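Local coordinates for protein thioredoxin reductase (Streptomyces clavuligerus, PDB 4NTD) that binds FAD and, as the flavoenzyme HlmI, probably forms the disulfide bond of the natural product holomycin, at residues D108-G113 / T121-G126; D143-I148 / V255-V260. All blocks are in the same frame, centred on the assembly; numbering follows the deposited sequence.

Contact 1: residues D108-G113 / T121-G126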
loop_
_atom_site.group_PDB
_atom_site.type_symbol
_atom_site.label_atom_id
_atom_site.label_comp_id
_atom_site.label_asym_id
_atom_site.label_seq_id
_atom_site.Cartn_x
_atom_site.Cartn_y
_atom_site.Cartn_z
ATOM N N ASP A 108 7.600 -16.339 -20.790
ATOM C CA ASP A 108 7.613 -17.594 -20.036
ATOM C C ASP A 108 8.426 -17.486 -18.748
ATOM O O ASP A 108 9.466 -16.827 -18.714
ATOM C CB ASP A 108 8.171 -18.736 -20.898
ATOM C CG ASP A 108 8.007 -20.100 -20.246
ATOM O OD1 ASP A 108 6.919 -20.385 -19.706
ATOM O OD2 ASP A 108 8.967 -20.896 -20.278
ATOM N N VAL A 109 7.926 -18.129 -17.694
ATOM C CA VAL A 109 8.671 -18.319 -16.451
ATOM C C VAL A 109 8.544 -19.791 -16.054
ATOM O O VAL A 109 7.433 -20.304 -15.921
ATOM C CB VAL A 109 8.136 -17.429 -15.309
ATOM C CG1 VAL A 109 8.981 -17.601 -14.051
ATOM C CG2 VAL A 109 8.115 -15.966 -15.731
ATOM N N GLU A 110 9.683 -20.463 -15.882
ATOM C CA GLU A 110 9.713 -21.887 -15.537
ATOM C C GLU A 110 10.425 -22.101 -14.207
ATOM O O GLU A 110 11.503 -21.552 -13.980
ATOM C CB GLU A 110 10.420 -22.684 -16.635
ATOM C CG GLU A 110 10.444 -24.190 -16.401
ATOM C CD GLU A 110 10.976 -24.970 -17.592
ATOM O OE1 GLU A 110 10.759 -26.200 -17.637
ATOM O OE2 GLU A 110 11.608 -24.361 -18.482
ATOM N N ARG A 111 9.828 -22.918 -13.343
ATOM C CA ARG A 111 10.374 -23.184 -12.015
ATOM C C ARG A 111 11.348 -24.361 -12.026
ATOM O O ARG A 111 11.107 -25.365 -12.702
ATOM C CB ARG A 111 9.239 -23.466 -11.030
ATOM C CG ARG A 111 9.697 -23.617 -9.588
ATOM C CD ARG A 111 8.611 -23.209 -8.614
ATOM N NE ARG A 111 7.439 -24.085 -8.648
ATOM C CZ ARG A 111 7.169 -25.060 -7.775
ATOM N NH1 ARG A 111 6.060 -25.777 -7.924
ATOM N NH2 ARG A 111 7.984 -25.330 -6.756
ATOM N N GLU A 112 12.444 -24.214 -11.276
ATOM C CA GLU A 112 13.449 -25.266 -11.121
ATOM C C GLU A 112 13.742 -25.476 -9.631
ATOM O O GLU A 112 13.316 -24.684 -8.789
ATOM C CB GLU A 112 14.751 -24.899 -11.858
ATOM C CG GLU A 112 14.596 -23.996 -13.081
ATOM C CD GLU A 112 14.177 -24.744 -14.335
ATOM O OE1 GLU A 112 14.109 -25.991 -14.296
ATOM O OE2 GLU A 112 13.925 -24.080 -15.364
ATOM N N GLY A 113 14.471 -26.546 -9.313
ATOM C CA GLY A 113 14.902 -26.819 -7.936
ATOM C C GLY A 113 13.804 -27.231 -6.967
ATOM O O GLY A 113 12.634 -27.332 -7.340
ATOM N N THR A 121 13.676 -19.764 -14.473
ATOM C CA THR A 121 14.172 -19.262 -15.746
ATOM C C THR A 121 13.115 -18.335 -16.330
ATOM O O THR A 121 11.974 -18.746 -16.542
ATOM C CB THR A 121 14.468 -20.401 -16.739
ATOM O OG1 THR A 121 15.437 -21.292 -16.174
ATOM C CG2 THR A 121 15.014 -19.845 -18.052
ATOM N N VAL A 122 13.503 -17.085 -16.573
ATOM C CA VAL A 122 12.622 -16.079 -17.159
ATOM C C VAL A 122 13.043 -15.888 -18.613
ATOM O O VAL A 122 14.209 -15.606 -18.883
ATOM C CB VAL A 122 12.722 -14.745 -16.393
ATOM C CG1 VAL A 122 11.867 -13.670 -17.053
ATOM C CG2 VAL A 122 12.306 -14.940 -14.941
ATOM N N ARG A 123 12.092 -16.046 -19.533
ATOM C CA ARG A 123 12.372 -15.975 -20.968
ATOM C C ARG A 123 11.604 -14.821 -21.611
ATOM O O ARG A 123 10.406 -14.650 -21.371
ATOM C CB ARG A 123 12.014 -17.303 -21.648
ATOM C CG ARG A 123 12.780 -18.501 -21.097
ATOM C CD ARG A 123 12.437 -19.800 -21.813
ATOM N NE ARG A 123 13.219 -20.923 -21.296
ATOM C CZ ARG A 123 12.745 -21.861 -20.481
ATOM N NH1 ARG A 123 11.479 -21.830 -20.090
ATOM N NH2 ARG A 123 13.538 -22.838 -20.062
ATOM N N LEU A 124 12.307 -14.030 -22.424
ATOM C CA LEU A 124 11.718 -12.880 -23.110
ATOM C C LEU A 124 11.373 -13.214 -24.553
ATOM O O LEU A 124 11.982 -14.098 -25.160
ATOM C CB LEU A 124 12.684 -11.689 -23.112
ATOM C CG LEU A 124 12.776 -10.820 -21.856
ATOM C CD1 LEU A 124 13.270 -11.617 -20.660
ATOM C CD2 LEU A 124 13.685 -9.630 -22.122
ATOM N N VAL A 125 10.407 -12.482 -25.101
ATOM C CA VAL A 125 10.139 -12.514 -26.535
ATOM C C VAL A 125 11.429 -12.091 -27.240
ATOM O O VAL A 125 12.026 -11.072 -26.889
ATOM C CB VAL A 125 8.987 -11.564 -26.932
ATOM C CG1 VAL A 125 8.805 -11.542 -28.444
ATOM C CG2 VAL A 125 7.687 -11.974 -26.250
ATOM N N GLY A 126 11.869 -12.890 -28.207
ATOM C CA GLY A 126 13.141 -12.651 -28.887
ATOM C C GLY A 126 14.216 -13.666 -28.541
ATOM O O GLY A 126 15.126 -13.893 -29.337
#
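Arg123 turns the edge of its guanidinium to two acids of the neighbouring strand, Asp108 and Glu110, and joins them in one salt-bridge network. Arg123 NH1 reaches Asp108 OD2 at 2.7 Å, meeting the oxygen nearly head-on along its C-O bond; the two side chains run alongside each other and their flat ends are almost coplanar, 12° apart. Glu110 comes at the same guanidinium from another direction, its carboxylate turned 59° away, and gives a single oxygen to two nitrogens: Glu110 OE2 takes Arg123 NH2 at 2.9 Å and Arg123 NH1 at 3.0 Å. NH1 therefore serves both acids, all within the guanidinium plane. Arg123 is modelled in two conformations, and the network is described for one; in it CG sits beside the backbone N (chi1 -59°) and the chain runs straight to NE, which carries the charged end past Thr121. The methyl CG2 of Thr121 rests against one guanidinium face, towards its rim. Were Asp108 an alanine, NH1 of Arg123 would probably keep only Glu110 as an acidic mate across the strands, and the arginine end would be less firmly held. Behind these side chains is a beta hairpin, the first two strands of an antiparallel three-stranded meander in the FAD-binding half of this Rossmann-type oxidoreductase, with strand 129-132 as the third. Backbone bonds fix the register: Glu110 and Thr121 exchange N-H and C=O as a hydrogen-bonded pair, and Arg123 N donates to Asp108 O at 2.9 Å, while the return bond from Asp108 N to Arg123 O is weak. Between them, Val109 CA brings its hydrogen to Thr121 O at 3.3 Å. On the opposite face of the sheet the buried valines meet loosely, Val109 CG1 and Val122 CG2 being 4.4 Å apart, and Val122 also touches the FAD-site residue Val106.

Contact 2: residues D143-I148 / V255-V260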
loop_
_atom_site.group_PDB
_atom_site.type_symbol
_atom_site.label_atom_id
_atom_site.label_comp_id
_atom_site.label_asym_id
_atom_site.label_seq_id
_atom_site.Cartn_x
_atom_site.Cartn_y
_atom_site.Cartn_z
ATOM N N ASP A 143 -7.850 -3.207 -19.609
ATOM C CA ASP A 143 -9.238 -2.749 -19.677
ATOM C C ASP A 143 -9.791 -3.073 -21.057
ATOM O O ASP A 143 -9.349 -2.499 -22.053
ATOM C CB ASP A 143 -9.332 -1.239 -19.450
ATOM C CG ASP A 143 -8.901 -0.829 -18.062
ATOM O OD1 ASP A 143 -7.771 -0.316 -17.913
ATOM O OD2 ASP A 143 -9.691 -1.020 -17.114
ATOM N N GLU A 144 -10.744 -3.997 -21.123
ATOM C CA GLU A 144 -11.417 -4.301 -22.383
ATOM C C GLU A 144 -12.647 -3.413 -22.501
ATOM O O GLU A 144 -13.598 -3.547 -21.727
ATOM C CB GLU A 144 -11.788 -5.778 -22.460
ATOM C CG GLU A 144 -10.578 -6.699 -22.450
ATOM C CD GLU A 144 -10.933 -8.159 -22.663
ATOM O OE1 GLU A 144 -12.131 -8.483 -22.806
ATOM O OE2 GLU A 144 -10.005 -8.994 -22.687
ATOM N N LEU A 145 -12.609 -2.499 -23.466
ATOM C CA LEU A 145 -13.624 -1.459 -23.608
ATOM C C LEU A 145 -14.711 -1.882 -24.591
ATOM O O LEU A 145 -14.466 -2.716 -25.467
ATOM C CB LEU A 145 -12.975 -0.159 -24.086
ATOM C CG LEU A 145 -11.837 0.393 -23.221
ATOM C CD1 LEU A 145 -11.217 1.613 -23.884
ATOM C CD2 LEU A 145 -12.331 0.733 -21.824
ATOM N N PRO A 146 -15.918 -1.305 -24.450
ATOM C CA PRO A 146 -16.996 -1.636 -25.384
ATOM C C PRO A 146 -16.708 -1.134 -26.796
ATOM O O PRO A 146 -16.162 -0.042 -26.967
ATOM C CB PRO A 146 -18.224 -0.933 -24.788
ATOM C CG PRO A 146 -17.691 0.107 -23.869
ATOM C CD PRO A 146 -16.349 -0.364 -23.398
ATOM N N ASP A 147 -17.073 -1.937 -27.791
ATOM C CA ASP A 147 -16.810 -1.610 -29.190
ATOM C C ASP A 147 -17.869 -0.637 -29.713
ATOM O O ASP A 147 -18.777 -1.017 -30.459
ATOM C CB ASP A 147 -16.761 -2.892 -30.032
ATOM C CG ASP A 147 -16.268 -2.651 -31.453
ATOM O OD1 ASP A 147 -15.610 -1.620 -31.710
ATOM O OD2 ASP A 147 -16.536 -3.511 -32.317
ATOM N N ILE A 148 -17.738 0.620 -29.297
ATOM C CA ILE A 148 -18.630 1.701 -29.704
ATOM C C ILE A 148 -17.756 2.828 -30.258
ATOM O O ILE A 148 -16.780 3.214 -29.614
ATOM C CB ILE A 148 -19.461 2.220 -28.510
ATOM C CG1 ILE A 148 -20.446 1.139 -28.046
ATOM C CG2 ILE A 148 -20.205 3.498 -28.879
ATOM C CD1 ILE A 148 -21.082 1.412 -26.700
ATOM N N VAL A 255 -17.564 4.169 -18.167
ATOM C CA VAL A 255 -17.868 2.762 -18.406
ATOM C C VAL A 255 -17.205 1.920 -17.323
ATOM O O VAL A 255 -16.273 2.376 -16.660
ATOM C CB VAL A 255 -17.375 2.287 -19.793
ATOM C CG1 VAL A 255 -18.062 3.070 -20.899
ATOM C CG2 VAL A 255 -15.860 2.407 -19.920
ATOM N N VAL A 256 -17.705 0.703 -17.139
ATOM C CA VAL A 256 -17.008 -0.307 -16.355
ATOM C C VAL A 256 -16.437 -1.310 -17.353
ATOM O O VAL A 256 -17.171 -2.146 -17.881
ATOM C CB VAL A 256 -17.942 -1.021 -15.357
ATOM C CG1 VAL A 256 -17.167 -2.059 -14.556
ATOM C CG2 VAL A 256 -18.593 -0.012 -14.421
ATOM N N PRO A 257 -15.126 -1.217 -17.642
ATOM C CA PRO A 257 -14.542 -2.177 -18.577
ATOM C C PRO A 257 -14.536 -3.594 -18.022
ATOM O O PRO A 257 -14.683 -3.780 -16.811
ATOM C CB PRO A 257 -13.090 -1.690 -18.731
ATOM C CG PRO A 257 -13.060 -0.303 -18.190
ATOM C CD PRO A 257 -14.127 -0.255 -17.144
ATOM N N ARG A 258 -14.396 -4.584 -18.901
ATOM C CA ARG A 258 -14.061 -5.933 -18.460
ATOM C C ARG A 258 -12.577 -5.898 -18.129
ATOM O O ARG A 258 -11.738 -5.709 -19.014
ATOM C CB ARG A 258 -14.355 -6.997 -19.526
ATOM C CG ARG A 258 -13.918 -8.398 -19.106
ATOM C CD ARG A 258 -14.333 -9.484 -20.091
ATOM N NE ARG A 258 -13.706 -10.762 -19.755
ATOM C CZ ARG A 258 -12.800 -11.378 -20.511
ATOM N NH1 ARG A 258 -12.424 -10.848 -21.664
ATOM N NH2 ARG A 258 -12.282 -12.534 -20.119
ATOM N N MET A 259 -12.255 -6.048 -16.848
ATOM C CA MET A 259 -10.874 -5.933 -16.383
ATOM C C MET A 259 -10.227 -7.301 -16.278
ATOM O O MET A 259 -10.626 -8.125 -15.455
ATOM C CB MET A 259 -10.819 -5.209 -15.042
ATOM C CG MET A 259 -11.164 -3.740 -15.167
ATOM S SD MET A 259 -11.405 -2.967 -13.565
ATOM C CE MET A 259 -12.938 -2.115 -13.893
ATOM N N VAL A 260 -9.221 -7.523 -17.119
ATOM C CA VAL A 260 -8.585 -8.823 -17.248
ATOM C C VAL A 260 -7.136 -8.733 -16.772
ATOM O O VAL A 260 -6.311 -8.084 -17.418
ATOM C CB VAL A 260 -8.634 -9.314 -18.707
ATOM C CG1 VAL A 260 -8.082 -10.728 -18.816
ATOM C CG2 VAL A 260 -10.065 -9.260 -19.233
#
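The guanidinium of Arg258, in one of its two modelled conformations, has Val260 CG2 over the centre of one face, 3.7 Å above the plane, and Glu144 OE1 near its edge. The carboxylate of Glu144 is turned 70° from it, and Arg258 NH1 approaches Glu144 OE1 at 2.6 Å on the syn side, well out of the carboxylate plane, in a short and rather bent salt bridge. Val260 CG2 also lies 3.5 Å from Glu144 OE2, so one methyl packs against both charged groups. Both arms stand on the same side of a two-stranded antiparallel sheet, as in the low-molecular-weight thioredoxin reductases, where such a strand pair connects the FAD domain to the pyridine-nucleotide domain. Its backbone is tied by Glu144 N to Arg258 O at 2.9 Å and Arg258 N to Glu144 O at 3.1 Å. On the other face, Asp143 and Met259 form the non-hydrogen-bonded pair. Asp143 keeps CG beside its own backbone N (chi1 -65°), which sends the carboxylate alongside Pro257 and Met259: Asp143 OD2 is 3.6 Å from Pro257 CG and also touches Met259 CG. Its polar business lies elsewhere, since OD1 forms a salt bridge with Arg65, a residue of the FAD and glutathione sites, and Asp143 itself touches the flavin cofactor. Pro257 and Met259 rest on His161, which binds glutathione, so this face borders the redox site. Past Glu144 the strand pairing gives way to apolar contacts. Leu145 runs alongside Pro257, where Leu145 CD2 lies 3.8 Å from Pro257 CG, and the same methyl just reaches Val255 CG2. Farther along, Pro146 CG meets Val255 CG1 at 4.2 Å.

Coming from the N terminus, the chain first builds most of the FAD-binding half, which strand 292-294 completes later, and contact 1 closes a short hairpin there, with seven residues between its segments. The chain then passes through strands 129-132 and 134-137 before contact 2 opens at 143-148. That contact closes a far longer loop of 106 residues, which holds the second parallel sheet and the Cys162-Cys165 pair, and 255-260 brings the chain back towards the first half. The two closures follow in series, neither enclosing nor crossing the other. Their centres are 30 Å apart and their nearest atoms about 17 Å: contact 1 joins neighbouring strands within one domain, contact 2 the outgoing and returning strands between domains.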